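Local coordinates for microcompartments protein (Desulfitobacterium hafniense, PDB 3NWG) that probably serves as a structural shell protein of a bacterial microcompartment, carrying two BMC domains in tandem within one chain, at residues Glu3-Val8 / Gln80-Ile85; Ile43-Gly48 / Ile126-Gly131; Val138-Asp143 / Ser149-Gly154. One frame throughout, in Å; residues are numbered along the deposited sequence.

Interaction 1. Residues Glu3-Val8 / Gln80-Ile85; sequences ESIGLV and QVLTAI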
ATOM      1  N   GLU A   3      12.543 -17.172 -26.274  1.00 73.49           N
ATOM      2  CA  GLU A   3      11.866 -15.904 -26.515  1.00 70.91           C
ATOM      3  C   GLU A   3      12.812 -14.718 -26.634  1.00 68.11           C
ATOM      4  O   GLU A   3      13.961 -14.791 -26.221  1.00 68.22           O
ATOM      5  CB  GLU A   3      10.847 -15.660 -25.413  1.00 71.37           C
ATOM      6  CG  GLU A   3       9.806 -16.758 -25.337  1.00 74.95           C
ATOM      7  CD  GLU A   3       8.779 -16.504 -24.264  1.00 80.12           C
ATOM      8  OE1 GLU A   3       8.611 -17.394 -23.394  1.00 81.97           O
ATOM      9  OE2 GLU A   3       8.154 -15.408 -24.279  1.00 82.35           O
ATOM     10  N   SER A   4      12.318 -13.636 -27.223  1.00 74.31           N
ATOM     11  CA  SER A   4      13.041 -12.373 -27.291  1.00 70.13           C
ATOM     12  C   SER A   4      12.382 -11.324 -26.393  1.00 66.59           C
ATOM     13  O   SER A   4      11.237 -11.489 -25.966  1.00 66.58           O
ATOM     14  CB  SER A   4      13.082 -11.870 -28.729  1.00 70.39           C
ATOM     15  OG  SER A   4      13.570 -12.885 -29.582  1.00 72.64           O
ATOM     16  N   ILE A   5      13.110 -10.252 -26.103  1.00 62.68           N
ATOM     17  CA  ILE A   5      12.554  -9.105 -25.379  1.00 59.05           C
ATOM     18  C   ILE A   5      12.734  -7.829 -26.218  1.00 56.89           C
ATOM     19  O   ILE A   5      13.794  -7.626 -26.839  1.00 56.85           O
ATOM     20  CB  ILE A   5      13.175  -8.951 -23.959  1.00 58.42           C
ATOM     21  CG1 ILE A   5      12.552  -7.769 -23.210  1.00 57.21           C
ATOM     22  CG2 ILE A   5      14.674  -8.784 -24.051  1.00 58.54           C
ATOM     23  CD1 ILE A   5      12.864  -7.737 -21.741  1.00 55.55           C
ATOM     24  N   GLY A   6      11.688  -6.999 -26.248  1.00 54.20           N
ATOM     25  CA  GLY A   6      11.698  -5.741 -26.981  1.00 51.26           C
ATOM     26  C   GLY A   6      11.353  -4.572 -26.084  1.00 49.50           C
ATOM     27  O   GLY A   6      10.510  -4.691 -25.189  1.00 48.97           O
ATOM     28  N   LEU A   7      12.009  -3.441 -26.330  1.00 47.90           N
ATOM     29  CA  LEU A   7      11.821  -2.242 -25.535  1.00 46.63           C
ATOM     30  C   LEU A   7      11.624  -1.029 -26.408  1.00 46.55           C
ATOM     31  O   LEU A   7      12.406  -0.770 -27.321  1.00 46.73           O
ATOM     32  CB  LEU A   7      13.055  -1.983 -24.652  1.00 46.80           C
ATOM     33  CG  LEU A   7      13.175  -0.560 -24.105  1.00 45.53           C
ATOM     34  CD1 LEU A   7      12.396  -0.421 -22.801  1.00 46.92           C
ATOM     35  CD2 LEU A   7      14.611  -0.147 -23.924  1.00 44.98           C
ATOM     36  N   VAL A   8      10.591  -0.259 -26.107  1.00 46.21           N
ATOM     37  CA  VAL A   8      10.450   1.044 -26.712  1.00 46.16           C
ATOM     38  C   VAL A   8      10.400   2.077 -25.591  1.00 46.73           C
ATOM     39  O   VAL A   8       9.649   1.919 -24.620  1.00 46.20           O
ATOM     40  CB  VAL A   8       9.231   1.113 -27.679  1.00 46.20           C
ATOM     41  CG1 VAL A   8       8.985   2.528 -28.154  1.00 47.00           C
ATOM     42  CG2 VAL A   8       9.461   0.238 -28.895  1.00 45.36           C
ATOM     43  N   GLN A  80      15.209 -16.217 -16.928  1.00 65.52           N
ATOM     44  CA  GLN A  80      15.249 -15.578 -15.614  1.00 66.14           C
ATOM     45  C   GLN A  80      15.188 -14.074 -15.699  1.00 65.32           C
ATOM     46  O   GLN A  80      14.680 -13.431 -14.796  1.00 65.13           O
ATOM     47  CB  GLN A  80      16.496 -15.985 -14.844  1.00 66.65           C
ATOM     48  CG  GLN A  80      16.385 -17.337 -14.168  1.00 69.57           C
ATOM     49  CD  GLN A  80      17.477 -17.558 -13.159  1.00 70.41           C
ATOM     50  OE1 GLN A  80      18.640 -17.778 -13.509  1.00 70.17           O
ATOM     51  NE2 GLN A  80      17.109 -17.501 -11.887  1.00 72.22           N
ATOM     52  N   VAL A  81      15.721 -13.513 -16.776  1.00 58.17           N
ATOM     53  CA  VAL A  81      15.595 -12.089 -17.021  1.00 59.21           C
ATOM     54  C   VAL A  81      14.118 -11.686 -17.062  1.00 60.67           C
ATOM     55  O   VAL A  81      13.722 -10.680 -16.466  1.00 60.98           O
ATOM     56  CB  VAL A  81      16.282 -11.678 -18.327  1.00 58.96           C
ATOM     57  CG1 VAL A  81      15.990 -10.219 -18.640  1.00 58.01           C
ATOM     58  CG2 VAL A  81      17.793 -11.950 -18.249  1.00 58.20           C
ATOM     59  N   LEU A  82      13.302 -12.484 -17.742  1.00 62.12           N
ATOM     60  CA  LEU A  82      11.889 -12.160 -17.889  1.00 63.56           C
ATOM     61  C   LEU A  82      11.168 -12.245 -16.552  1.00 64.70           C
ATOM     62  O   LEU A  82      10.499 -11.297 -16.149  1.00 65.05           O
ATOM     63  CB  LEU A  82      11.219 -13.051 -18.934  1.00 63.32           C
ATOM     64  CG  LEU A  82      11.893 -13.036 -20.305  1.00 63.92           C
ATOM     65  CD1 LEU A  82      11.442 -14.223 -21.113  1.00 63.86           C
ATOM     66  CD2 LEU A  82      11.666 -11.716 -21.057  1.00 65.04           C
ATOM     67  N   THR A  83      11.321 -13.361 -15.852  1.00 65.96           N
ATOM     68  CA  THR A  83      10.664 -13.508 -14.564  1.00 67.83           C
ATOM     69  C   THR A  83      11.131 -12.421 -13.569  1.00 68.88           C
ATOM     70  O   THR A  83      10.322 -11.882 -12.819  1.00 69.33           O
ATOM     71  CB  THR A  83      10.811 -14.945 -13.988  1.00 67.87           C
ATOM     72  OG1 THR A  83      12.184 -15.344 -14.019  1.00 68.66           O
ATOM     73  CG2 THR A  83      10.015 -15.950 -14.817  1.00 68.47           C
ATOM     74  N   ALA A  84      12.417 -12.078 -13.594  1.00 70.02           N
ATOM     75  CA  ALA A  84      12.956 -11.042 -12.713  1.00 71.40           C
ATOM     76  C   ALA A  84      12.295  -9.697 -12.974  1.00 72.69           C
ATOM     77  O   ALA A  84      11.856  -9.032 -12.031  1.00 72.93           O
ATOM     78  CB  ALA A  84      14.470 -10.929 -12.853  1.00 71.03           C
ATOM     79  N   ILE A  85      12.226  -9.308 -14.251  1.00 74.37           N
ATOM     80  CA  ILE A  85      11.583  -8.056 -14.673  1.00 75.78           C
ATOM     81  C   ILE A  85      10.129  -7.987 -14.195  1.00 77.34           C
ATOM     82  O   ILE A  85       9.712  -6.999 -13.569  1.00 77.55           O
ATOM     83  CB  ILE A  85      11.650  -7.864 -16.204  1.00 75.37           C
ATOM     84  CG1 ILE A  85      13.037  -7.385 -16.611  1.00 74.99           C
ATOM     85  CG2 ILE A  85      10.632  -6.839 -16.666  1.00 74.80           C
ATOM     86  CD1 ILE A  85      13.358  -7.615 -18.065  1.00 74.18           C
TER
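Ile5 of strand 4-10 and Ile85 of helix 79-85 meet end on through their delta methyls, with Ile5 CD1 3.7 Å from Ile85 CD1. This is the tight end of a purely apolar contact between the first BMC sheet and the helix that follows its last strand. The CG1 branch of Ile5 lies opposite the backbone N (chi1 -178°) and the chain continues extended, which carries CD1 away from the strand and up to the helix. The same methyl also meets Leu82, where Ile5 CD1 is 4.2 Å from Leu82 CD2, so it touches residues one turn apart on the same side of the helix.

Toward Glu3 the packing slackens. Leu82 CD1 comes only to 4.6 Å from Glu3 CB, and both residues are partly exposed, whereas Ile5 and Ile85 are buried. On the part of the helix turned away from the strand, Thr83 OG1 hydrogen-bonds Gln80 O from above its carbonyl plane, at 3.2 Å. Helix 79-85 lies between the two sheets of the chain: Leu82 leans on Cys47 of strand 42-48, while Val81, Ala84 and Ile85 pack on Ile126 of strand 122-127.

Interaction 2. Residues Ile43-Gly48 / Ile126-Gly131; sequences IVLICG and IRIGMG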
ATOM      1  N   ILE A  43       8.078   3.801 -20.850  1.00 54.77           N
ATOM      2  CA  ILE A  43       8.769   2.649 -21.387  1.00 52.83           C
ATOM      3  C   ILE A  43       7.807   1.496 -21.592  1.00 51.68           C
ATOM      4  O   ILE A  43       6.860   1.312 -20.818  1.00 51.86           O
ATOM      5  CB  ILE A  43       9.999   2.215 -20.513  1.00 52.96           C
ATOM      6  CG1 ILE A  43       9.576   1.469 -19.239  1.00 53.19           C
ATOM      7  CG2 ILE A  43      10.907   3.391 -20.190  1.00 53.35           C
ATOM      8  CD1 ILE A  43       9.930  -0.015 -19.275  1.00 52.78           C
ATOM      9  N   VAL A  44       8.046   0.739 -22.656  1.00 50.07           N
ATOM     10  CA  VAL A  44       7.288  -0.476 -22.897  1.00 49.15           C
ATOM     11  C   VAL A  44       8.253  -1.613 -23.107  1.00 48.60           C
ATOM     12  O   VAL A  44       9.197  -1.517 -23.895  1.00 47.54           O
ATOM     13  CB  VAL A  44       6.307  -0.350 -24.102  1.00 49.23           C
ATOM     14  CG1 VAL A  44       5.468  -1.599 -24.259  1.00 46.36           C
ATOM     15  CG2 VAL A  44       5.403   0.869 -23.932  1.00 49.37           C
ATOM     16  N   LEU A  45       8.010  -2.678 -22.357  1.00 49.20           N
ATOM     17  CA  LEU A  45       8.763  -3.915 -22.474  1.00 49.80           C
ATOM     18  C   LEU A  45       7.797  -5.041 -22.772  1.00 50.52           C
ATOM     19  O   LEU A  45       6.763  -5.191 -22.112  1.00 51.00           O
ATOM     20  CB  LEU A  45       9.513  -4.237 -21.182  1.00 49.76           C
ATOM     21  CG  LEU A  45      10.748  -3.425 -20.821  1.00 51.14           C
ATOM     22  CD1 LEU A  45      11.108  -3.683 -19.375  1.00 53.14           C
ATOM     23  CD2 LEU A  45      11.919  -3.793 -21.719  1.00 52.43           C
ATOM     24  N   ILE A  46       8.163  -5.847 -23.756  1.00 50.93           N
ATOM     25  CA  ILE A  46       7.345  -6.964 -24.202  1.00 52.02           C
ATOM     26  C   ILE A  46       8.232  -8.167 -24.498  1.00 52.49           C
ATOM     27  O   ILE A  46       9.452  -8.037 -24.670  1.00 52.06           O
ATOM     28  CB  ILE A  46       6.576  -6.589 -25.469  1.00 52.01           C
ATOM     29  CG1 ILE A  46       7.524  -5.864 -26.430  1.00 52.21           C
ATOM     30  CG2 ILE A  46       5.409  -5.673 -25.115  1.00 51.33           C
ATOM     31  CD1 ILE A  46       7.362  -6.216 -27.863  1.00 52.76           C
ATOM     32  N   CYS A  47       7.620  -9.338 -24.550  1.00 53.53           N
ATOM     33  CA  CYS A  47       8.355 -10.537 -24.877  1.00 54.55           C
ATOM     34  C   CYS A  47       7.480 -11.473 -25.707  1.00 55.72           C
ATOM     35  O   CYS A  47       6.265 -11.514 -25.542  1.00 55.96           O
ATOM     36  CB  CYS A  47       8.844 -11.229 -23.598  1.00 55.14           C
ATOM     37  SG  CYS A  47       7.556 -12.162 -22.732  1.00 56.97           S
ATOM     38  N   GLY A  48       8.120 -12.216 -26.596  1.00 56.74           N
ATOM     39  CA  GLY A  48       7.464 -13.221 -27.429  1.00 58.65           C
ATOM     40  C   GLY A  48       8.532 -13.859 -28.296  1.00 59.74           C
ATOM     41  O   GLY A  48       9.709 -13.822 -27.944  1.00 59.24           O
ATOM     42  N   ILE A 126      15.189  -7.187 -10.816  1.00 67.96           N
ATOM     43  CA  ILE A 126      15.554  -6.180 -11.789  1.00 68.16           C
ATOM     44  C   ILE A 126      14.731  -4.934 -11.500  1.00 69.97           C
ATOM     45  O   ILE A 126      13.527  -5.009 -11.274  1.00 70.49           O
ATOM     46  CB  ILE A 126      15.326  -6.685 -13.229  1.00 67.22           C
ATOM     47  CG1 ILE A 126      16.376  -7.754 -13.569  1.00 66.39           C
ATOM     48  CG2 ILE A 126      15.355  -5.529 -14.217  1.00 65.29           C
ATOM     49  CD1 ILE A 126      16.192  -8.457 -14.922  1.00 65.58           C
ATOM     50  N   ARG A 127      15.384  -3.783 -11.482  1.00 71.60           N
ATOM     51  CA  ARG A 127      14.648  -2.554 -11.305  1.00 74.13           C
ATOM     52  C   ARG A 127      14.898  -1.622 -12.461  1.00 74.64           C
ATOM     53  O   ARG A 127      15.961  -1.025 -12.584  1.00 73.97           O
ATOM     54  CB  ARG A 127      14.977  -1.895  -9.966  1.00 75.42           C
ATOM     55  CG  ARG A 127      14.544  -2.706  -8.753  1.00 78.25           C
ATOM     56  CD  ARG A 127      13.176  -2.315  -8.237  1.00 82.80           C
ATOM     57  NE  ARG A 127      13.174  -2.404  -6.776  1.00 87.61           N
ATOM     58  CZ  ARG A 127      13.372  -1.371  -5.951  1.00 90.48           C
ATOM     59  NH1 ARG A 127      13.368  -1.564  -4.635  1.00 91.94           N
ATOM     60  NH2 ARG A 127      13.568  -0.142  -6.435  1.00 90.92           N
ATOM     61  N   ILE A 128      13.896  -1.555 -13.325  1.00 76.60           N
ATOM     62  CA  ILE A 128      13.793  -0.570 -14.385  1.00 78.65           C
ATOM     63  C   ILE A 128      13.235   0.734 -13.783  1.00 81.17           C
ATOM     64  O   ILE A 128      12.306   0.692 -12.972  1.00 82.33           O
ATOM     65  CB  ILE A 128      12.857  -1.133 -15.482  1.00 78.19           C
ATOM     66  CG1 ILE A 128      13.664  -1.730 -16.630  1.00 78.07           C
ATOM     67  CG2 ILE A 128      11.926  -0.076 -16.041  1.00 79.35           C
ATOM     68  CD1 ILE A 128      14.457  -2.961 -16.277  1.00 78.67           C
ATOM     69  N   GLY A 129      13.795   1.884 -14.149  1.00 83.26           N
ATOM     70  CA  GLY A 129      13.254   3.156 -13.651  1.00 87.28           C
ATOM     71  C   GLY A 129      14.219   3.949 -12.778  1.00 90.13           C
ATOM     72  O   GLY A 129      15.201   4.494 -13.295  1.00 90.55           O
HETATM   73  N   MSE A 130      13.943   4.078 -11.475  1.00 92.76           N
HETATM   74  CA  MSE A 130      12.659   3.735 -10.840  1.00 95.15           C
HETATM   75  C   MSE A 130      12.221   4.958 -10.015  1.00 97.35           C
HETATM   76  O   MSE A 130      11.615   4.815  -8.943  1.00 98.66           O
HETATM   77  CB  MSE A 130      12.762   2.511  -9.899  1.00 95.38           C
HETATM   78  CG  MSE A 130      14.052   1.667  -9.967  1.00 97.21           C
HETATM   79 SE   MSE A 130      15.667   2.361  -9.026  1.00104.61          SE
HETATM   80  CE  MSE A 130      14.936   2.715  -7.232  1.00104.58           C
ATOM     81  N   GLY A 131      12.546   6.153 -10.510  1.00 98.25           N
ATOM     82  CA  GLY A 131      12.342   7.393  -9.753  1.00100.46           C
ATOM     83  C   GLY A 131      13.558   7.799  -8.912  1.00101.34           C
ATOM     84  O   GLY A 131      13.522   7.693  -7.677  1.00102.50           O
TER
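Ile128 presents two of its branches to strand 42-48, one to Ile43 and one to Leu45, across the interface between two BMC folds joined in tandem. Each fold has a four-stranded antiparallel sheet of strand order 2-3-1-4, and here strand 42-48 of the first meets segment 126-131 of the second. The closer approach is Ile43 CD1 to Ile128 CG2 at 3.8 Å, where the two side chains cross obliquely. On the neighbouring branch, Leu45 CD1 lies 4.2 Å from Ile128 CG1. Ile43 and Leu45, two residues apart, project from the same face of their strand, and Ile128 settles against both. In Ile43, CG1 sits between the backbone N and the carbonyl carbon (chi1 76°), and CD1 bends from there toward Ile128.

Outward from this buried trio, helix 105-117 covers the junction: Ile105 touches both Ile43 and Ile128, and Ile109 packs on Leu45. Within the sheet, Ile5 and Leu7 of the neighbouring strand 4-10 touch Leu45 on the same face. The contact itself contains no polar bond, yet the backbone of Ile128 is tied to the first sheet nearby. Lys35 is backbone hydrogen-bonded to Ile43 from strand 29-36, and its NZ atom hydrogen-bonds Ile128 O.

Interaction 3. Residues Val138-Asp143 / Ser149-Gly154; sequences VTLTGD and SSVAAG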
ATOM      1  N   VAL A 138      20.352  -4.911 -11.614  1.00 55.15           N
ATOM      2  CA  VAL A 138      20.070  -6.324 -11.413  1.00 53.88           C
ATOM      3  C   VAL A 138      20.858  -6.846 -10.211  1.00 53.73           C
ATOM      4  O   VAL A 138      22.014  -6.471 -10.009  1.00 53.09           O
ATOM      5  CB  VAL A 138      20.331  -7.173 -12.701  1.00 53.62           C
ATOM      6  CG1 VAL A 138      21.773  -7.090 -13.147  1.00 52.93           C
ATOM      7  CG2 VAL A 138      19.914  -8.630 -12.507  1.00 53.50           C
ATOM      8  N   THR A 139      20.200  -7.668  -9.392  1.00 53.72           N
ATOM      9  CA  THR A 139      20.871  -8.393  -8.316  1.00 53.85           C
ATOM     10  C   THR A 139      20.774  -9.891  -8.593  1.00 54.36           C
ATOM     11  O   THR A 139      19.786 -10.362  -9.175  1.00 54.68           O
ATOM     12  CB  THR A 139      20.267  -8.113  -6.926  1.00 54.65           C
ATOM     13  OG1 THR A 139      18.893  -8.526  -6.916  1.00 55.38           O
ATOM     14  CG2 THR A 139      20.373  -6.634  -6.546  1.00 53.17           C
ATOM     15  N   LEU A 140      21.808 -10.624  -8.185  1.00 54.38           N
ATOM     16  CA  LEU A 140      21.852 -12.067  -8.334  1.00 54.98           C
ATOM     17  C   LEU A 140      22.625 -12.739  -7.191  1.00 55.99           C
ATOM     18  O   LEU A 140      23.402 -12.089  -6.505  1.00 55.92           O
ATOM     19  CB  LEU A 140      22.399 -12.463  -9.712  1.00 54.60           C
ATOM     20  CG  LEU A 140      23.652 -11.926 -10.443  1.00 53.85           C
ATOM     21  CD1 LEU A 140      23.862 -10.425 -10.376  1.00 52.10           C
ATOM     22  CD2 LEU A 140      24.901 -12.648 -10.014  1.00 54.97           C
ATOM     23  N   THR A 141      22.377 -14.028  -6.968  1.00 57.14           N
ATOM     24  CA  THR A 141      23.150 -14.802  -6.006  1.00 58.34           C
ATOM     25  C   THR A 141      23.646 -16.112  -6.568  1.00 59.17           C
ATOM     26  O   THR A 141      23.230 -16.544  -7.636  1.00 59.13           O
ATOM     27  CB  THR A 141      22.364 -15.143  -4.731  1.00 59.51           C
ATOM     28  OG1 THR A 141      21.059 -15.613  -5.088  1.00 61.18           O
ATOM     29  CG2 THR A 141      22.236 -13.943  -3.882  1.00 59.50           C
ATOM     30  N   GLY A 142      24.533 -16.728  -5.794  1.00 60.18           N
ATOM     31  CA  GLY A 142      25.171 -18.011  -6.078  1.00 61.61           C
ATOM     32  C   GLY A 142      26.345 -18.113  -5.113  1.00 62.06           C
ATOM     33  O   GLY A 142      26.474 -17.295  -4.196  1.00 61.47           O
ATOM     34  N   ASP A 143      27.206 -19.108  -5.297  1.00 63.21           N
ATOM     35  CA  ASP A 143      28.445 -19.144  -4.529  1.00 63.50           C
ATOM     36  C   ASP A 143      29.324 -17.979  -5.010  1.00 61.70           C
ATOM     37  O   ASP A 143      29.042 -17.362  -6.035  1.00 60.68           O
ATOM     38  CB  ASP A 143      29.137 -20.500  -4.678  1.00 65.43           C
ATOM     39  CG  ASP A 143      29.720 -20.710  -6.064  1.00 67.82           C
ATOM     40  OD1 ASP A 143      29.176 -21.568  -6.797  1.00 71.14           O
ATOM     41  OD2 ASP A 143      30.705 -20.005  -6.423  1.00 69.14           O
ATOM     42  N   SER A 149      32.160 -14.174 -11.543  1.00 58.07           N
ATOM     43  CA  SER A 149      32.486 -14.288 -12.954  1.00 58.60           C
ATOM     44  C   SER A 149      31.263 -14.002 -13.796  1.00 57.48           C
ATOM     45  O   SER A 149      31.365 -13.723 -14.987  1.00 57.69           O
ATOM     46  CB  SER A 149      33.055 -15.669 -13.279  1.00 60.29           C
ATOM     47  OG  SER A 149      32.075 -16.655 -13.062  1.00 61.94           O
ATOM     48  N   SER A 150      30.107 -14.074 -13.150  1.00 56.26           N
ATOM     49  CA  SER A 150      28.851 -13.709 -13.759  1.00 55.25           C
ATOM     50  C   SER A 150      28.665 -12.192 -13.826  1.00 54.39           C
ATOM     51  O   SER A 150      28.152 -11.676 -14.829  1.00 54.60           O
ATOM     52  CB  SER A 150      27.705 -14.345 -12.998  1.00 55.09           C
ATOM     53  OG  SER A 150      26.531 -14.264 -13.758  1.00 55.50           O
ATOM     54  N   VAL A 151      29.073 -11.461 -12.788  1.00 53.34           N
ATOM     55  CA  VAL A 151      29.003 -10.020 -12.933  1.00 52.58           C
ATOM     56  C   VAL A 151      30.121  -9.447 -13.799  1.00 53.61           C
ATOM     57  O   VAL A 151      29.912  -8.437 -14.461  1.00 53.95           O
ATOM     58  CB  VAL A 151      28.784  -9.185 -11.602  1.00 51.92           C
ATOM     59  CG1 VAL A 151      28.108  -9.997 -10.496  1.00 50.36           C
ATOM     60  CG2 VAL A 151      30.053  -8.482 -11.154  1.00 51.04           C
ATOM     61  N   ALA A 152      31.286 -10.092 -13.822  1.00 54.53           N
ATOM     62  CA  ALA A 152      32.391  -9.606 -14.651  1.00 55.88           C
ATOM     63  C   ALA A 152      32.009  -9.685 -16.130  1.00 56.74           C
ATOM     64  O   ALA A 152      32.300  -8.767 -16.903  1.00 56.87           O
ATOM     65  CB  ALA A 152      33.658 -10.388 -14.376  1.00 56.66           C
ATOM     66  N   ALA A 153      31.335 -10.781 -16.491  1.00 57.25           N
ATOM     67  CA  ALA A 153      30.811 -10.999 -17.837  1.00 58.76           C
ATOM     68  C   ALA A 153      29.625 -10.082 -18.128  1.00 58.65           C
ATOM     69  O   ALA A 153      29.578  -9.431 -19.171  1.00 59.35           O
ATOM     70  CB  ALA A 153      30.412 -12.458 -18.026  1.00 58.88           C
ATOM     71  N   GLY A 154      28.677 -10.030 -17.196  1.00 58.50           N
ATOM     72  CA  GLY A 154      27.560  -9.112 -17.280  1.00 58.96           C
ATOM     73  C   GLY A 154      27.973  -7.665 -17.478  1.00 60.12           C
ATOM     74  O   GLY A 154      27.175  -6.852 -17.929  1.00 60.38           O
TER
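Leu140 reaches from strand 136-142 to Val151 and Ser150 on helix 144-160, which follows the strand directly and folds back over its sheet. At its root, Leu140 CB is still 6.3 Å from Val151 CG1, and the branch point has yet to make contact, with Leu140 CG 4.9 Å from the same methyl. The contact belongs to the fork. Leu140 CD2 comes to 4.2 Å from Val151 CG1 and Leu140 CD1 to 4.3 Å from it, which sets that methyl almost equally far from both prongs. CD2 also has Ser150 beside it, 4.4 Å from Ser150 OG. A first torsion of 47° sets CG between the backbone N and the carbonyl carbon, and the fork is thereby directed at the helix.

The return of the chain is marked at Asp143, the N-cap residue, whose side chain caps a backbone N in the first turn of the helix and whose OD1 hydrogen-bonds Ser146 OG. Around the fork, Val121 touches both Leu140 and Ser150, and Val151 rests on Ile100 of strand 96-102. The hydroxyl of Ser150 has a weak hydrogen bond to Thr118 OG1, so its polarity is directed to a partner other than the leucine. With no hydrogen bond across the segments, this small contact is one of dispersion and burial of apolar surface, and it contributes to the helix-sheet packing along with Ile100 and Val121.

How the interactions relate
Interactions 1 and 2 lie side by side, their centres 8 Å apart, and share the first sheet: Ser4 N to Gly48 O at 2.7 Å and Val8 O to Val44 N at 2.8 Å are probable hydrogen bonds between neighbouring strands. Ser4 O of interaction 1 also packs on Cys47 CB of interaction 2 at 3.4 Å, and both interactions contribute to the apolar junction between the tandem folds. Interaction 3 belongs to the second fold alone. Its centre is about 20 Å from that of interaction 2, but Ile126 CG1 meets Val138 CG2 at 3.8 Å between adjacent strands. Interactions 1 and 3, with centres about 17 Å apart, do not touch.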